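Local coordinates for protein L-2,4-diaminobutyric acid acetyltransferase (Geobacillus sp., PDB 6SLL) that catalyses acetyl transfer from acetyl-coenzyme A to L-2,4-diaminobutyric acid, a step in the biosynthesis of the chemical chaperone ectoine, at residues B[102-105]-B[106-110]; B[23-26]-B[27-30]. All coordinates share one frame; numbering follows the deposited sequence. Where two conformers were deposited one is given.

Interaction 1 of 2, residues B[102-105]-B[106-110]. With COA (coenzyme A), chain F.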
ATOM      1  N   ILE B 102      -8.323  10.301  20.499  1.00 10.76           N
ATOM      2  CA  ILE B 102      -7.176  10.403  19.575  1.00 10.64           C
ATOM      3  C   ILE B 102      -7.592   9.976  18.185  1.00 10.00           C
ATOM      4  O   ILE B 102      -7.226  10.626  17.221  1.00  9.80           O
ATOM      5  CB  ILE B 102      -5.985   9.607  20.146  1.00 10.39           C
ATOM      6  CG1 ILE B 102      -5.501  10.239  21.463  1.00 11.87           C
ATOM      7  CG2 ILE B 102      -4.871   9.546  19.112  1.00 11.36           C
ATOM      8  CD1 ILE B 102      -4.440   9.410  22.164  1.00 13.06           C
ATOM      9  N   ALA B 103      -8.330   8.865  18.047  1.00 10.22           N
ATOM     10  CA  ALA B 103      -8.700   8.480  16.695  1.00 10.00           C
ATOM     11  C   ALA B 103      -9.608   9.534  16.040  1.00 10.16           C
ATOM     12  O   ALA B 103      -9.408   9.847  14.845  1.00 10.09           O
ATOM     13  CB  ALA B 103      -9.403   7.118  16.669  1.00 10.11           C
ATOM     14  N   LYS B 104     -10.560  10.091  16.783  1.00 10.51           N
ATOM     15  CA  LYS B 104     -11.417  11.107  16.217  1.00 11.51           C
ATOM     16  C   LYS B 104     -10.578  12.314  15.800  1.00 10.12           C
ATOM     17  O   LYS B 104     -10.819  12.891  14.744  1.00 11.41           O
ATOM     18  CB  LYS B 104     -12.443  11.506  17.221  1.00 13.62           C
ATOM     19  CG  LYS B 104     -13.459  12.505  16.787  1.00 17.78           C
ATOM     20  CD  LYS B 104     -14.445  12.874  17.915  1.00 23.95           C
ATOM     21  CE  LYS B 104     -15.318  11.733  18.339  1.00 25.87           C
ATOM     22  NZ  LYS B 104     -16.556  12.261  19.075  1.00 34.85           N
ATOM     23  N   ALA B 105      -9.614  12.689  16.590  1.00 10.81           N
ATOM     24  CA  ALA B 105      -8.748  13.841  16.276  1.00 10.28           C
ATOM     25  C   ALA B 105      -7.878  13.503  15.072  1.00  9.94           C
ATOM     26  O   ALA B 105      -7.647  14.413  14.229  1.00 10.84           O
ATOM     27  CB  ALA B 105      -7.882  14.247  17.460  1.00 11.30           C
ATOM     28  N   MET B 106      -7.381  12.290  14.945  1.00  9.89           N
ATOM     29  CA  MET B 106      -6.583  11.973  13.789  1.00 10.29           C
ATOM     30  C   MET B 106      -7.421  12.020  12.509  1.00  9.99           C
ATOM     31  O   MET B 106      -6.961  12.485  11.474  1.00 10.68           O
ATOM     32  CB  MET B 106      -5.993  10.541  13.875  1.00  9.79           C
ATOM     33  CG  MET B 106      -4.845  10.398  14.857  1.00  9.39           C
ATOM     34  SD  MET B 106      -3.933   8.859  14.711  1.00  9.98           S
ATOM     35  CE  MET B 106      -5.195   7.663  15.159  1.00  9.76           C
ATOM     36  N   LEU B 107      -8.672  11.502  12.574  1.00 10.21           N
ATOM     37  CA  LEU B 107      -9.501  11.441  11.381  1.00  9.95           C
ATOM     38  C   LEU B 107      -9.911  12.835  10.989  1.00 10.50           C
ATOM     39  O   LEU B 107      -9.828  13.241   9.798  1.00 10.59           O
ATOM     40  CB  LEU B 107     -10.735  10.560  11.654  1.00 10.80           C
ATOM     41  CG  LEU B 107     -11.760  10.435  10.543  1.00 12.21           C
ATOM     42  CD1 LEU B 107     -11.118   9.956   9.221  1.00 13.89           C
ATOM     43  CD2 LEU B 107     -12.895   9.518  10.924  1.00 13.66           C
ATOM     44  N   THR B 108     -10.346  13.672  11.927  1.00 10.59           N
ATOM     45  CA  THR B 108     -10.743  15.052  11.637  1.00 11.36           C
ATOM     46  C   THR B 108      -9.494  15.759  11.100  1.00 11.15           C
ATOM     47  O   THR B 108      -9.552  16.516  10.074  1.00 12.09           O
ATOM     48  CB  THR B 108     -11.225  15.735  12.931  1.00 13.37           C
ATOM     49  OG1 THR B 108     -12.428  15.085  13.312  1.00 18.01           O
ATOM     50  CG2 THR B 108     -11.433  17.233  12.763  1.00 15.99           C
ATOM     51  N   GLY B 109      -8.353  15.593  11.723  1.00 10.97           N
ATOM     52  CA  GLY B 109      -7.151  16.260  11.249  1.00 12.42           C
ATOM     53  C   GLY B 109      -6.717  15.803   9.903  1.00 11.62           C
ATOM     54  O   GLY B 109      -6.305  16.631   9.049  1.00 12.33           O
ATOM     55  N   LEU B 110      -6.840  14.528   9.568  1.00 11.15           N
ATOM     56  CA  LEU B 110      -6.526  14.049   8.252  1.00 11.67           C
ATOM     57  C   LEU B 110      -7.348  14.753   7.201  1.00 11.19           C
ATOM     58  O   LEU B 110      -6.837  15.162   6.134  1.00 11.35           O
ATOM     59  CB  LEU B 110      -6.777  12.541   8.184  1.00 12.11           C
ATOM     60  CG  LEU B 110      -6.608  11.857   6.836  1.00 14.00           C
ATOM     61  CD1 LEU B 110      -5.184  12.104   6.261  1.00 17.27           C
ATOM     62  CD2 LEU B 110      -6.937  10.399   6.955  1.00 17.63           C
TER
HETATM   63  N1A COA F 201     -16.406   1.620  23.988  1.00 16.50           N
HETATM   64  C2A COA F 201     -17.365   2.459  23.571  1.00 17.35           C
HETATM   65  N3A COA F 201     -17.261   3.458  22.691  1.00 16.74           N
HETATM   66  C4A COA F 201     -15.987   3.615  22.232  1.00 15.18           C
HETATM   67  C5A COA F 201     -14.931   2.781  22.577  1.00 13.04           C
HETATM   68  C6A COA F 201     -15.141   1.728  23.491  1.00 15.02           C
HETATM   69  N6A COA F 201     -14.228   0.908  23.922  1.00 16.39           N
HETATM   70  N7A COA F 201     -13.783   3.272  21.971  1.00 13.74           N
HETATM   71  C8A COA F 201     -14.165   4.296  21.223  1.00 13.31           C
HETATM   72  N9A COA F 201     -15.501   4.498  21.339  1.00 14.71           N
HETATM   73  C1B COA F 201     -16.244   5.470  20.663  1.00 17.17           C
HETATM   74  C2B COA F 201     -16.106   6.862  21.290  1.00 16.92           C
HETATM   75  O2B COA F 201     -17.016   7.044  22.321  1.00 21.27           O
HETATM   76  C3B COA F 201     -16.246   7.707  20.036  1.00 19.78           C
HETATM   77  O3B COA F 201     -17.681   7.660  19.642  1.00 26.06           O
HETATM   78  P3B COA F 201     -18.669   8.918  19.925  1.00 29.43           P
HETATM   79  O7A COA F 201     -18.106   9.900  18.875  1.00 42.98           O
HETATM   80  O8A COA F 201     -20.080   8.330  19.764  1.00 34.22           O
HETATM   81  O9A COA F 201     -18.145   9.747  21.204  1.00 54.54           O
HETATM   82  C4B COA F 201     -15.549   6.883  18.988  1.00 18.66           C
HETATM   83  O4B COA F 201     -15.705   5.531  19.342  1.00 17.83           O
HETATM   84  C5B COA F 201     -14.123   7.400  18.787  1.00 17.03           C
HETATM   85  O5B COA F 201     -13.419   7.397  20.052  1.00 13.40           O
HETATM   86  P1A COA F 201     -11.872   7.744  20.181  1.00 12.41           P
HETATM   87  O1A COA F 201     -11.583   7.946  21.613  1.00 12.95           O
HETATM   88  O2A COA F 201     -11.476   8.786  19.204  1.00 13.35           O
HETATM   89  O3A COA F 201     -11.263   6.325  19.719  1.00 11.10           O
HETATM   90  P2A COA F 201      -9.815   5.736  20.123  1.00 11.20           P
HETATM   91  O4A COA F 201      -8.792   6.804  20.085  1.00 10.51           O
HETATM   92  O5A COA F 201      -9.953   4.957  21.392  1.00 12.20           O
HETATM   93  O6A COA F 201      -9.527   4.783  18.925  1.00 10.67           O
HETATM   94  CBP COA F 201      -9.810   2.759  17.649  1.00 11.28           C
HETATM   95  CCP COA F 201     -10.511   3.912  18.319  1.00 11.48           C
HETATM   96  CDP COA F 201     -10.869   1.989  16.806  1.00 12.96           C
HETATM   97  CEP COA F 201      -8.739   3.275  16.757  1.00 11.97           C
HETATM   98  CAP COA F 201      -9.216   1.873  18.793  1.00 12.29           C
HETATM   99  OAP COA F 201     -10.326   1.298  19.534  1.00 14.45           O
HETATM  100  C9P COA F 201      -8.312   0.770  18.363  1.00 12.97           C
HETATM  101  O9P COA F 201      -7.201   0.938  17.831  1.00 12.30           O
HETATM  102  N8P COA F 201      -8.827  -0.463  18.613  0.70 12.31           N
HETATM  103  C7P COA F 201      -8.254  -1.695  18.372  0.70 14.17           C
HETATM  104  C6P COA F 201      -8.725  -2.787  19.465  0.70 14.58           C
HETATM  105  C5P COA F 201     -10.084  -3.343  19.197  0.70 12.74           C
HETATM  106  O5P COA F 201     -11.043  -2.526  18.969  0.70 13.74           O
HETATM  107  N4P COA F 201     -10.284  -4.533  19.307  0.70 15.56           N
HETATM  108  C3P COA F 201     -11.647  -5.180  19.100  0.70 18.68           C
HETATM  109  C2P COA F 201     -11.391  -6.875  19.113  0.70 18.95           C
HETATM  110  S1P COA F 201     -11.148  -7.314  20.808  0.60 17.77           S
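M106 and I102 meet one helical turn apart, M106 N donating to I102 O at 2.8 Å while M106 CG lies 4.3 Å from I102 CG2. The same i to i+4 bonding continues with L107 N to A103 O, T108 N to K104 O and G109 N to A105 O; the T108 bond is the straightest of the four, at 170° about its hydrogen. M106 bends at chi3, so that CE turns back along the turn and comes within 3.9 Å of A103 CA.

The first turn of the helix grips coenzyme A. A103 N reaches O4A of one pyrophosphate phosphorus at 2.9 Å, and K104 N reaches O2A of the other, also at 2.9 Å. Such use of backbone N-H groups at a helix N-terminus to hold the pyrophosphate is the hallmark of the GNAT fold; R99 N and G101 N, just before the helix, bind the cofactor as well.

The K104 side chain starts with CB 3.5 Å from O2A. CG is anti to the backbone N (chi1 -177°), which carries the chain outward from the helix; its nearest approach to the following turn is T108 OG1, 4.4 Å away. The chain runs straight through CD and then bends at chi3 (-66°), bringing CE alongside the 3'-phosphate and NZ to O7A at 2.8 Å. A salt bridge from NZ to E143 gives the ammonium a second anionic partner, which should fix the lysine tip at the phosphate.

Helix 102-112 is the helix of a beta-alpha-beta unit with strands 85-93 and 121-125. I102 packs on V71 of strand 69-78, and M106 and L110 on I74; I102, A103 and M106 share V93 of strand 85-93, and A103 and L107 face helix 131-144 at L136, F137 and Y140.

Interaction 2 of 2, residues B[23-26]-B[27-30]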
ATOM      1  N   ARG B  23       2.210  14.424  10.151  1.00 13.21           N
ATOM      2  CA  ARG B  23       2.314  13.385   9.151  0.70 12.92           C
ATOM      3  C   ARG B  23       3.507  12.468   9.434  1.00 12.39           C
ATOM      4  O   ARG B  23       4.532  12.884  10.064  1.00 13.87           O
ATOM      5  CB  ARG B  23       2.353  13.978   7.719  0.70 16.59           C
ATOM      6  CG  ARG B  23       3.713  14.511   7.413  0.70 21.07           C
ATOM      7  CD  ARG B  23       3.707  15.110   5.935  0.70 20.56           C
ATOM      8  NE  ARG B  23       2.485  16.013   5.569  0.70 26.49           N
ATOM      9  CZ  ARG B  23       2.078  17.255   5.908  0.70 45.27           C
ATOM     10  NH1 ARG B  23       2.786  17.691   6.489  1.00 54.20           N
ATOM     11  NH2 ARG B  23       1.015  18.131   5.825  1.00 54.26           N
ATOM     12  N   PRO B  24       3.393  11.230   9.048  1.00 11.75           N
ATOM     13  CA  PRO B  24       4.532  10.319   9.228  1.00 11.44           C
ATOM     14  C   PRO B  24       5.641  10.588   8.267  1.00 10.65           C
ATOM     15  O   PRO B  24       5.441  11.321   7.273  1.00 12.26           O
ATOM     16  CB  PRO B  24       3.905   8.946   8.967  1.00 12.10           C
ATOM     17  CG  PRO B  24       2.836   9.214   7.960  1.00 12.76           C
ATOM     18  CD  PRO B  24       2.253  10.581   8.400  1.00 12.47           C
ATOM     19  N   GLU B  25       6.767   9.957   8.499  1.00 11.13           N
ATOM     20  CA  GLU B  25       7.910   9.935   7.619  1.00 11.95           C
ATOM     21  C   GLU B  25       8.335   8.459   7.453  1.00 10.96           C
ATOM     22  O   GLU B  25       7.953   7.628   8.273  1.00 11.28           O
ATOM     23  CB  GLU B  25       9.036  10.809   8.149  1.00 14.31           C
ATOM     24  CG  GLU B  25       8.560  12.206   8.531  1.00 19.66           C
ATOM     25  CD  GLU B  25       8.303  13.005   7.294  1.00 28.61           C
ATOM     26  OE1 GLU B  25       8.806  12.633   6.158  1.00 37.68           O
ATOM     27  OE2 GLU B  25       7.603  14.013   7.385  1.00 35.94           O
ATOM     28  N   ALA B  26       9.203   8.225   6.470  1.00 11.48           N
ATOM     29  CA  ALA B  26       9.687   6.844   6.272  1.00 11.30           C
ATOM     30  C   ALA B  26      10.290   6.250   7.538  1.00 11.01           C
ATOM     31  O   ALA B  26      10.090   5.075   7.857  1.00 11.87           O
ATOM     32  CB  ALA B  26      10.637   6.779   5.113  1.00 13.95           C
ATOM     33  N   ARG B  27      11.044   7.104   8.276  1.00 12.01           N
ATOM     34  CA  ARG B  27      11.695   6.629   9.506  1.00 13.25           C
ATOM     35  C   ARG B  27      10.722   6.153  10.602  1.00 12.54           C
ATOM     36  O   ARG B  27      11.220   5.527  11.533  1.00 13.86           O
ATOM     37  CB  ARG B  27      12.674   7.644   9.998  1.00 15.73           C
ATOM     38  CG  ARG B  27      11.997   8.980  10.517  1.00 21.35           C
ATOM     39  CD  ARG B  27      13.023  10.036  10.968  1.00 27.08           C
ATOM     40  NE  ARG B  27      12.328  11.148  11.663  1.00 33.24           N
ATOM     41  CZ  ARG B  27      13.066  12.143  12.156  1.00 40.31           C
ATOM     42  NH1 ARG B  27      14.360  12.092  11.959  1.00 36.97           N
ATOM     43  NH2 ARG B  27      12.545  13.186  12.763  1.00 61.33           N
ATOM     44  N   ASP B  28       9.458   6.568  10.506  1.00 11.16           N
ATOM     45  CA  ASP B  28       8.474   6.106  11.454  1.00 10.91           C
ATOM     46  C   ASP B  28       8.021   4.618  11.230  1.00 10.70           C
ATOM     47  O   ASP B  28       7.225   4.110  11.988  1.00 11.44           O
ATOM     48  CB  ASP B  28       7.287   6.990  11.442  1.00 10.99           C
ATOM     49  CG  ASP B  28       7.573   8.374  11.916  1.00 11.68           C
ATOM     50  OD1 ASP B  28       8.235   8.573  12.958  1.00 13.77           O
ATOM     51  OD2 ASP B  28       7.095   9.309  11.230  1.00 13.49           O
ATOM     52  N   GLY B  29       8.496   4.037  10.100  1.00 10.92           N
ATOM     53  CA  GLY B  29       7.901   2.772   9.693  1.00 10.75           C
ATOM     54  C   GLY B  29       7.976   1.681  10.755  1.00 10.46           C
ATOM     55  O   GLY B  29       6.949   1.004  10.995  1.00 11.01           O
ATOM     56  N   THR B  30       9.156   1.499  11.403  1.00 10.55           N
ATOM     57  CA  THR B  30       9.218   0.495  12.440  1.00 11.31           C
ATOM     58  C   THR B  30       8.294   0.710  13.584  1.00 10.38           C
ATOM     59  O   THR B  30       7.638  -0.192  14.085  1.00 11.52           O
ATOM     60  CB  THR B  30      10.697   0.296  12.854  1.00 13.10           C
ATOM     61  OG1 THR B  30      11.325  -0.520  11.858  1.00 14.86           O
ATOM     62  CG2 THR B  30      10.815  -0.341  14.205  1.00 14.76           C
TER
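Two overlapping type I beta-turns lead from strand 20-22 into helix 29-39, the first helix of the GNAT fold, and the D28 side chain folds back to E25, the first residue of the first turn. In that turn D28 N returns to E25 O at 2.9 Å; in the second G29 N returns to A26 O, also at 2.9 Å. Both donors stand above the plane of the carbonyl they meet.

D28 CG lies anti to its own carbonyl carbon (chi1 -65°), which swings the carboxylate back over the start of the turn. There OD2 accepts a hydrogen bond from E25 N at 2.8 Å and also pairs with R22 NH1, at the end of strand 20-22, in a salt bridge. Replacement of D28 by an alanine would probably leave E25 N without its acceptor and the R22 guanidinium without this counter-charge, setting the loop freer to move. P24 and D28 both pack on I63 of strand 62-66, and A26 touches Y154 of the second subunit, so the turn lies between the sheet and the dimer partner.

E25 N approaches D28 OD2 from the anti side of the carboxylate, 26° out of its plane, while P24 CA sits 3.4 Å from that same OD2.

Interaction 2 comes first along the chain, at the entry to helix 29-39, and interaction 1 follows on helix 102-112, the two centres lying 18 Å apart and their nearest atoms about 8 Å. They do not touch, but strand 20-22, outermost in the sheet of this chain, connects them: Y21 packs against I102, A105 and M106, while the next residue, R22, holds D28. Their settings differ, since helix 102-112 holds coenzyme A at its first turn and packs on the sheet, whereas residues 23-30 adjoin the second subunit.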